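Separin (PDB 5U1T) cleaves the MCD1/SCC1 subunit of cohesin as a caspase-like cysteine protease at the onset of anaphase, triggering chromosome segregation, and is held inactive by securin until then. Local coordinates at residues Glu1372-Pro1386 and Asn1581-Lys1593. Sequence-based numbering, arbitrary orientation.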
ATOM      1  N   GLU A1372       6.584 -37.772 -36.092  1.00 54.86           N
ATOM      2  CA  GLU A1372       6.100 -38.249 -37.372  1.00 54.62           C
ATOM      3  C   GLU A1372       7.230 -38.760 -38.259  1.00 56.25           C
ATOM      4  O   GLU A1372       6.981 -39.382 -39.275  1.00 59.02           O
ATOM      5  CB  GLU A1372       5.313 -37.144 -38.087  1.00 54.45           C
ATOM      6  CG  GLU A1372       4.071 -36.663 -37.320  1.00 57.59           C
ATOM      7  CD  GLU A1372       4.353 -35.505 -36.337  1.00 58.28           C
ATOM      8  OE1 GLU A1372       5.532 -35.264 -35.999  1.00 53.93           O
ATOM      9  OE2 GLU A1372       3.387 -34.831 -35.913  1.00 57.95           O
ATOM     10  N   CYS A1373       8.477 -38.539 -37.868  1.00 53.44           N
ATOM     11  CA  CYS A1373       9.572 -39.003 -38.699  1.00 56.06           C
ATOM     12  C   CYS A1373      10.237 -40.287 -38.190  1.00 59.68           C
ATOM     13  O   CYS A1373      11.139 -40.824 -38.838  1.00 65.64           O
ATOM     14  CB  CYS A1373      10.576 -37.874 -38.861  1.00 52.77           C
ATOM     15  SG  CYS A1373       9.819 -36.524 -39.883  1.00 70.27           S
ATOM     16  N   LEU A1374       9.771 -40.802 -37.054  1.00 56.01           N
ATOM     17  CA  LEU A1374      10.144 -42.154 -36.631  1.00 60.12           C
ATOM     18  C   LEU A1374       9.735 -43.169 -37.717  1.00 61.85           C
ATOM     19  O   LEU A1374       8.697 -43.004 -38.373  1.00 59.61           O
ATOM     20  CB  LEU A1374       9.503 -42.495 -35.284  1.00 55.79           C
ATOM     21  CG  LEU A1374      10.014 -41.615 -34.142  1.00 56.51           C
ATOM     22  CD1 LEU A1374       9.477 -42.057 -32.785  1.00 49.66           C
ATOM     23  CD2 LEU A1374      11.525 -41.585 -34.142  1.00 53.58           C
ATOM     24  N   SER A1375      10.550 -44.201 -37.917  1.00 56.90           N
ATOM     25  CA  SER A1375      10.353 -45.102 -39.061  1.00 64.86           C
ATOM     26  C   SER A1375       8.975 -45.786 -39.073  1.00 58.71           C
ATOM     27  O   SER A1375       8.426 -46.054 -40.147  1.00 57.88           O
ATOM     28  CB  SER A1375      11.450 -46.162 -39.104  1.00 58.41           C
ATOM     29  OG  SER A1375      11.360 -47.016 -37.980  1.00 64.89           O
ATOM     30  N   PHE A1376       8.413 -46.033 -37.891  1.00 53.65           N
ATOM     31  CA  PHE A1376       7.081 -46.609 -37.809  1.00 51.11           C
ATOM     32  C   PHE A1376       5.960 -45.568 -37.859  1.00 53.75           C
ATOM     33  O   PHE A1376       4.795 -45.917 -37.772  1.00 52.34           O
ATOM     34  CB  PHE A1376       6.949 -47.465 -36.546  1.00 58.94           C
ATOM     35  CG  PHE A1376       7.199 -46.726 -35.245  1.00 56.77           C
ATOM     36  CD1 PHE A1376       6.159 -46.096 -34.575  1.00 57.81           C
ATOM     37  CD2 PHE A1376       8.464 -46.713 -34.665  1.00 59.00           C
ATOM     38  CE1 PHE A1376       6.386 -45.422 -33.352  1.00 58.77           C
ATOM     39  CE2 PHE A1376       8.700 -46.043 -33.451  1.00 59.14           C
ATOM     40  CZ  PHE A1376       7.661 -45.405 -32.795  1.00 55.67           C
ATOM     41  N   LEU A1377       6.303 -44.292 -38.006  1.00 57.05           N
ATOM     42  CA  LEU A1377       5.278 -43.253 -38.160  1.00 54.65           C
ATOM     43  C   LEU A1377       5.340 -42.569 -39.525  1.00 57.54           C
ATOM     44  O   LEU A1377       4.319 -42.116 -40.025  1.00 52.37           O
ATOM     45  CB  LEU A1377       5.394 -42.200 -37.053  1.00 52.78           C
ATOM     46  CG  LEU A1377       5.040 -42.699 -35.650  1.00 55.74           C
ATOM     47  CD1 LEU A1377       4.981 -41.564 -34.643  1.00 58.75           C
ATOM     48  CD2 LEU A1377       3.732 -43.493 -35.669  1.00 54.19           C
ATOM     49  N   LYS A1378       6.527 -42.544 -40.132  1.00 53.02           N
ATOM     50  CA  LYS A1378       6.798 -41.699 -41.294  1.00 58.32           C
ATOM     51  C   LYS A1378       5.938 -41.977 -42.534  1.00 60.88           C
ATOM     52  O   LYS A1378       5.807 -41.112 -43.405  1.00 69.03           O
ATOM     53  CB  LYS A1378       8.286 -41.784 -41.658  1.00 59.29           C
ATOM     54  CG  LYS A1378       8.706 -42.975 -42.448  1.00 62.52           C
ATOM     55  CD  LYS A1378      10.214 -43.138 -42.337  1.00 70.55           C
ATOM     56  CE  LYS A1378      10.711 -44.373 -43.123  1.00 84.26           C
ATOM     57  NZ  LYS A1378      12.053 -44.914 -42.651  1.00 81.22           N
ATOM     58  N   ASP A1379       5.323 -43.149 -42.608  1.00 64.09           N
ATOM     59  CA  ASP A1379       4.474 -43.456 -43.753  1.00 63.02           C
ATOM     60  C   ASP A1379       2.981 -43.371 -43.422  1.00 60.94           C
ATOM     61  O   ASP A1379       2.145 -43.726 -44.241  1.00 64.26           O
ATOM     62  CB  ASP A1379       4.818 -44.846 -44.306  1.00 63.25           C
ATOM     63  CG  ASP A1379       6.238 -44.918 -44.872  1.00 68.46           C
ATOM     64  OD1 ASP A1379       6.668 -43.951 -45.546  1.00 73.63           O
ATOM     65  OD2 ASP A1379       6.928 -45.937 -44.649  1.00 77.95           O
ATOM     66  N   LEU A1380       2.646 -42.883 -42.234  1.00 58.80           N
ATOM     67  CA  LEU A1380       1.251 -42.859 -41.787  1.00 63.56           C
ATOM     68  C   LEU A1380       0.567 -41.512 -42.039  1.00 60.10           C
ATOM     69  O   LEU A1380       1.200 -40.467 -41.989  1.00 68.46           O
ATOM     70  CB  LEU A1380       1.157 -43.202 -40.286  1.00 57.99           C
ATOM     71  CG  LEU A1380       1.570 -44.577 -39.725  1.00 56.41           C
ATOM     72  CD1 LEU A1380       0.778 -44.894 -38.467  1.00 51.18           C
ATOM     73  CD2 LEU A1380       1.412 -45.684 -40.729  1.00 49.57           C
ATOM     74  N   SER A1381      -0.731 -41.535 -42.303  1.00 62.94           N
ATOM     75  CA  SER A1381      -1.488 -40.295 -42.337  1.00 62.18           C
ATOM     76  C   SER A1381      -1.719 -39.784 -40.931  1.00 61.38           C
ATOM     77  O   SER A1381      -2.490 -40.375 -40.177  1.00 61.01           O
ATOM     78  CB  SER A1381      -2.831 -40.487 -43.022  1.00 68.75           C
ATOM     79  OG  SER A1381      -3.686 -39.388 -42.738  1.00 73.36           O
ATOM     80  N   ILE A1382      -1.075 -38.676 -40.582  1.00 60.68           N
ATOM     81  CA  ILE A1382      -1.135 -38.181 -39.211  1.00 64.59           C
ATOM     82  C   ILE A1382      -1.348 -36.670 -39.116  1.00 62.93           C
ATOM     83  O   ILE A1382      -0.696 -35.894 -39.819  1.00 61.44           O
ATOM     84  CB  ILE A1382       0.169 -38.528 -38.447  1.00 62.16           C
ATOM     85  CG1 ILE A1382       0.371 -40.040 -38.369  1.00 56.89           C
ATOM     86  CG2 ILE A1382       0.183 -37.908 -37.059  1.00 61.49           C
ATOM     87  CD1 ILE A1382       1.690 -40.432 -37.764  1.00 54.22           C
ATOM     88  N   THR A1383      -2.265 -36.257 -38.246  1.00 63.00           N
ATOM     89  CA  THR A1383      -2.271 -34.889 -37.739  1.00 60.48           C
ATOM     90  C   THR A1383      -2.100 -34.925 -36.224  1.00 56.31           C
ATOM     91  O   THR A1383      -2.481 -35.890 -35.574  1.00 54.27           O
ATOM     92  CB  THR A1383      -3.562 -34.125 -38.095  1.00 57.54           C
ATOM     93  OG1 THR A1383      -4.710 -34.916 -37.757  1.00 51.88           O
ATOM     94  CG2 THR A1383      -3.599 -33.804 -39.564  1.00 60.57           C
ATOM     95  N   ARG A1384      -1.519 -33.859 -35.679  1.00 61.23           N
ATOM     96  CA  ARG A1384      -1.440 -33.649 -34.240  1.00 56.25           C
ATOM     97  C   ARG A1384      -2.643 -32.906 -33.687  1.00 57.15           C
ATOM     98  O   ARG A1384      -3.290 -32.125 -34.376  1.00 51.23           O
ATOM     99  CB  ARG A1384      -0.186 -32.875 -33.886  1.00 52.81           C
ATOM    100  CG  ARG A1384       1.076 -33.554 -34.270  1.00 52.47           C
ATOM    101  CD  ARG A1384       2.187 -32.952 -33.502  1.00 49.54           C
ATOM    102  NE  ARG A1384       3.478 -33.458 -33.923  1.00 49.28           N
ATOM    103  CZ  ARG A1384       4.615 -33.097 -33.356  1.00 53.89           C
ATOM    104  NH1 ARG A1384       4.602 -32.244 -32.342  1.00 58.16           N
ATOM    105  NH2 ARG A1384       5.760 -33.586 -33.793  1.00 56.88           N
ATOM    106  N   VAL A1385      -2.930 -33.148 -32.416  1.00 57.01           N
ATOM    107  CA  VAL A1385      -3.984 -32.413 -31.733  1.00 59.04           C
ATOM    108  C   VAL A1385      -3.516 -32.147 -30.299  1.00 60.16           C
ATOM    109  O   VAL A1385      -2.755 -32.926 -29.751  1.00 62.01           O
ATOM    110  CB  VAL A1385      -5.313 -33.201 -31.791  1.00 57.31           C
ATOM    111  CG1 VAL A1385      -6.016 -33.175 -30.471  1.00 58.55           C
ATOM    112  CG2 VAL A1385      -6.201 -32.668 -32.905  1.00 54.57           C
ATOM    113  N   PRO A1386      -3.908 -31.013 -29.705  1.00 64.71           N
ATOM    114  CA  PRO A1386      -3.415 -30.773 -28.340  1.00 57.37           C
ATOM    115  C   PRO A1386      -4.235 -31.442 -27.224  1.00 57.18           C
ATOM    116  O   PRO A1386      -3.715 -31.536 -26.113  1.00 63.22           O
ATOM    117  CB  PRO A1386      -3.468 -29.245 -28.219  1.00 61.83           C
ATOM    118  CG  PRO A1386      -4.510 -28.813 -29.192  1.00 60.55           C
ATOM    119  CD  PRO A1386      -4.481 -29.797 -30.319  1.00 61.88           C
ATOM    120  N   ASN A1581      15.689 -30.009 -42.317  1.00 63.52           N
ATOM    121  CA  ASN A1581      14.606 -29.375 -43.062  1.00 64.13           C
ATOM    122  C   ASN A1581      13.363 -30.259 -43.201  1.00 67.20           C
ATOM    123  O   ASN A1581      12.252 -29.819 -42.871  1.00 64.94           O
ATOM    124  CB  ASN A1581      15.108 -28.945 -44.439  1.00 69.53           C
ATOM    125  CG  ASN A1581      15.852 -27.621 -44.396  1.00 68.58           C
ATOM    126  OD1 ASN A1581      15.396 -26.666 -43.775  1.00 67.33           O
ATOM    127  ND2 ASN A1581      17.006 -27.566 -45.048  1.00 66.37           N
ATOM    128  N   GLY A1582      13.554 -31.500 -43.663  1.00 66.57           N
ATOM    129  CA  GLY A1582      12.462 -32.440 -43.899  1.00 63.31           C
ATOM    130  C   GLY A1582      11.633 -32.892 -42.691  1.00 64.65           C
ATOM    131  O   GLY A1582      10.471 -33.280 -42.847  1.00 56.64           O
ATOM    132  N   ALA A1583      12.218 -32.853 -41.492  1.00 62.35           N
ATOM    133  CA  ALA A1583      11.508 -33.260 -40.280  1.00 58.91           C
ATOM    134  C   ALA A1583      10.804 -32.081 -39.626  1.00 61.90           C
ATOM    135  O   ALA A1583      10.082 -32.241 -38.640  1.00 59.64           O
ATOM    136  CB  ALA A1583      12.467 -33.911 -39.286  1.00 59.42           C
ATOM    137  N   ALA A1584      11.029 -30.896 -40.186  1.00 62.32           N
ATOM    138  CA  ALA A1584      10.521 -29.662 -39.612  1.00 60.88           C
ATOM    139  C   ALA A1584       9.004 -29.472 -39.775  1.00 57.75           C
ATOM    140  O   ALA A1584       8.342 -29.027 -38.837  1.00 52.27           O
ATOM    141  CB  ALA A1584      11.266 -28.486 -40.208  1.00 62.59           C
ATOM    142  N   PRO A1585       8.444 -29.796 -40.961  1.00 60.92           N
ATOM    143  CA  PRO A1585       6.996 -29.553 -41.066  1.00 58.94           C
ATOM    144  C   PRO A1585       6.134 -30.480 -40.221  1.00 55.69           C
ATOM    145  O   PRO A1585       6.495 -31.634 -40.056  1.00 61.30           O
ATOM    146  CB  PRO A1585       6.705 -29.755 -42.558  1.00 54.63           C
ATOM    147  CG  PRO A1585       7.918 -30.331 -43.136  1.00 60.83           C
ATOM    148  CD  PRO A1585       9.062 -29.968 -42.288  1.00 57.97           C
ATOM    149  N   VAL A1586       5.021 -29.949 -39.700  1.00 57.80           N
ATOM    150  CA  VAL A1586       4.077 -30.663 -38.832  1.00 48.79           C
ATOM    151  C   VAL A1586       2.659 -30.100 -39.032  1.00 50.33           C
ATOM    152  O   VAL A1586       2.515 -28.950 -39.419  1.00 60.96           O
ATOM    153  CB  VAL A1586       4.507 -30.557 -37.337  1.00 60.49           C
ATOM    154  CG1 VAL A1586       4.661 -29.088 -36.903  1.00 52.71           C
ATOM    155  CG2 VAL A1586       3.555 -31.320 -36.431  1.00 50.06           C
ATOM    156  N   ILE A1587       1.625 -30.909 -38.813  1.00 45.67           N
ATOM    157  CA  ILE A1587       0.230 -30.483 -38.941  1.00 52.52           C
ATOM    158  C   ILE A1587      -0.557 -30.611 -37.634  1.00 56.28           C
ATOM    159  O   ILE A1587      -0.463 -31.626 -36.954  1.00 63.05           O
ATOM    160  CB  ILE A1587      -0.534 -31.309 -39.978  1.00 57.19           C
ATOM    161  CG1 ILE A1587       0.199 -31.375 -41.312  1.00 58.96           C
ATOM    162  CG2 ILE A1587      -1.922 -30.755 -40.178  1.00 59.01           C
ATOM    163  CD1 ILE A1587      -0.319 -32.508 -42.213  1.00 68.89           C
ATOM    164  N   TYR A1588      -1.343 -29.599 -37.284  1.00 56.94           N
ATOM    165  CA  TYR A1588      -2.297 -29.728 -36.186  1.00 57.47           C
ATOM    166  C   TYR A1588      -3.729 -29.587 -36.722  1.00 61.46           C
ATOM    167  O   TYR A1588      -3.963 -28.825 -37.668  1.00 62.63           O
ATOM    168  CB  TYR A1588      -2.027 -28.690 -35.093  1.00 52.89           C
ATOM    169  CG  TYR A1588      -0.912 -29.040 -34.123  1.00 46.06           C
ATOM    170  CD1 TYR A1588       0.415 -28.879 -34.480  1.00 43.95           C
ATOM    171  CD2 TYR A1588      -1.191 -29.501 -32.842  1.00 44.66           C
ATOM    172  CE1 TYR A1588       1.432 -29.168 -33.600  1.00 45.46           C
ATOM    173  CE2 TYR A1588      -0.180 -29.798 -31.957  1.00 46.53           C
ATOM    174  CZ  TYR A1588       1.133 -29.635 -32.345  1.00 49.19           C
ATOM    175  OH  TYR A1588       2.164 -29.929 -31.484  1.00 50.46           O
ATOM    176  N   GLY A1589      -4.676 -30.324 -36.135  1.00 56.20           N
ATOM    177  CA  GLY A1589      -6.067 -30.251 -36.547  1.00 55.80           C
ATOM    178  C   GLY A1589      -6.529 -31.476 -37.319  1.00 66.76           C
ATOM    179  O   GLY A1589      -6.135 -32.603 -37.006  1.00 67.57           O
ATOM    180  N   LEU A1590      -7.360 -31.258 -38.336  1.00 66.21           N
ATOM    181  CA  LEU A1590      -7.926 -32.354 -39.127  1.00 63.52           C
ATOM    182  C   LEU A1590      -7.291 -32.481 -40.517  1.00 65.48           C
ATOM    183  O   LEU A1590      -6.907 -31.489 -41.122  1.00 65.93           O
ATOM    184  CB  LEU A1590      -9.440 -32.162 -39.269  1.00 65.01           C
ATOM    185  CG  LEU A1590     -10.183 -31.949 -37.950  1.00 63.81           C
ATOM    186  CD1 LEU A1590     -11.691 -31.955 -38.162  1.00 66.56           C
ATOM    187  CD2 LEU A1590      -9.761 -33.004 -36.941  1.00 63.88           C
ATOM    188  N   PRO A1591      -7.192 -33.708 -41.044  1.00 66.94           N
ATOM    189  CA  PRO A1591      -6.628 -33.802 -42.391  1.00 68.66           C
ATOM    190  C   PRO A1591      -7.598 -33.230 -43.445  1.00 75.61           C
ATOM    191  O   PRO A1591      -8.819 -33.427 -43.375  1.00 72.27           O
ATOM    192  CB  PRO A1591      -6.407 -35.301 -42.568  1.00 64.09           C
ATOM    193  CG  PRO A1591      -7.437 -35.927 -41.699  1.00 66.26           C
ATOM    194  CD  PRO A1591      -7.595 -35.024 -40.518  1.00 67.31           C
ATOM    195  N   ILE A1592      -7.061 -32.483 -44.402  1.00 70.32           N
ATOM    196  CA  ILE A1592      -7.901 -31.907 -45.433  1.00 78.01           C
ATOM    197  C   ILE A1592      -7.505 -32.453 -46.799  1.00 78.12           C
ATOM    198  O   ILE A1592      -6.365 -32.876 -46.999  1.00 77.36           O
ATOM    199  CB  ILE A1592      -7.820 -30.362 -45.440  1.00 76.71           C
ATOM    200  CG1 ILE A1592      -6.483 -29.886 -46.021  1.00 70.16           C
ATOM    201  CG2 ILE A1592      -8.030 -29.823 -44.039  1.00 72.55           C
ATOM    202  CD1 ILE A1592      -6.452 -28.426 -46.399  1.00 68.43           C
ATOM    203  N   LYS A1593      -8.460 -32.466 -47.725  1.00 81.79           N
ATOM    204  CA  LYS A1593      -8.178 -32.752 -49.130  1.00 88.49           C
ATOM    205  C   LYS A1593      -8.847 -31.677 -49.983  1.00 80.88           C
ATOM    206  O   LYS A1593      -9.931 -31.190 -49.656  1.00 82.30           O
ATOM    207  CB  LYS A1593      -8.659 -34.155 -49.519  1.00 83.97           C
ATOM    208  CG  LYS A1593      -8.181 -34.601 -50.889  1.00 91.05           C
ATOM    209  CD  LYS A1593      -8.350 -36.092 -51.099  1.00 89.55           C
ATOM    210  CE  LYS A1593      -9.800 -36.486 -51.303  1.00 86.20           C
ATOM    211  NZ  LYS A1593      -9.931 -37.982 -51.314  1.00 87.86           N
TER
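Strands 1382-1385 and 1585-1589 meet at a single backbone bridge between Arg1384 and Tyr1588, their axes 4.3 Å apart and their directions 62° from each other. Arg1384 supplies both bonds of the bridge: its N donates to Ile1587 O (2.8 Å), and its O accepts from Gly1589 N (2.9 Å). Before the bridge, Thr1383 OG1 donates to Gly1589 O (2.8 Å), tilted 29° out of the carbonyl plane. With OG1 set between the backbone N and carbonyl carbon (chi1 49°), the methyl CG2 is left to rest on Ile1587 CG2. Arg1384 lays CB over the centre of the Tyr1588 ring, 3.6 Å from CB to the ring centroid, a CH-pi contact. Its chain then runs extended from CG to NE, past Val1586, whose CG2 covers one guanidinium face toward the rim. Glu1372 meets that guanidinium edge-on: Arg1384 NH2 lies 2.8 Å from OE1 on its syn lone pair, the modelled NE to OE2 distance being implausibly short. This salt bridge and the carbonyls of His1367 and Phe1369 hold the buried guanidinium, whereas NH1 reaches Tyr1588 OH only weakly; that hydroxyl bonds to His1367 ND1. Cys1373 SG packs on Ala1583 CB (3.8 Å). Strand 1382-1385 runs parallel to 1353-1362 in one mixed sheet; 1585-1589, antiparallel to 1524-1528, is one of two outermost strands of another, probably the caspase-like core, which holds strand 1492-1494 just ahead of the probable catalytic Cys1497, away from this contact. The oblique bridge thus joins two sheets within the C-terminal catalytic region, with helix 1564-1571 touching Thr1383 and Pro1591 through Ser1565.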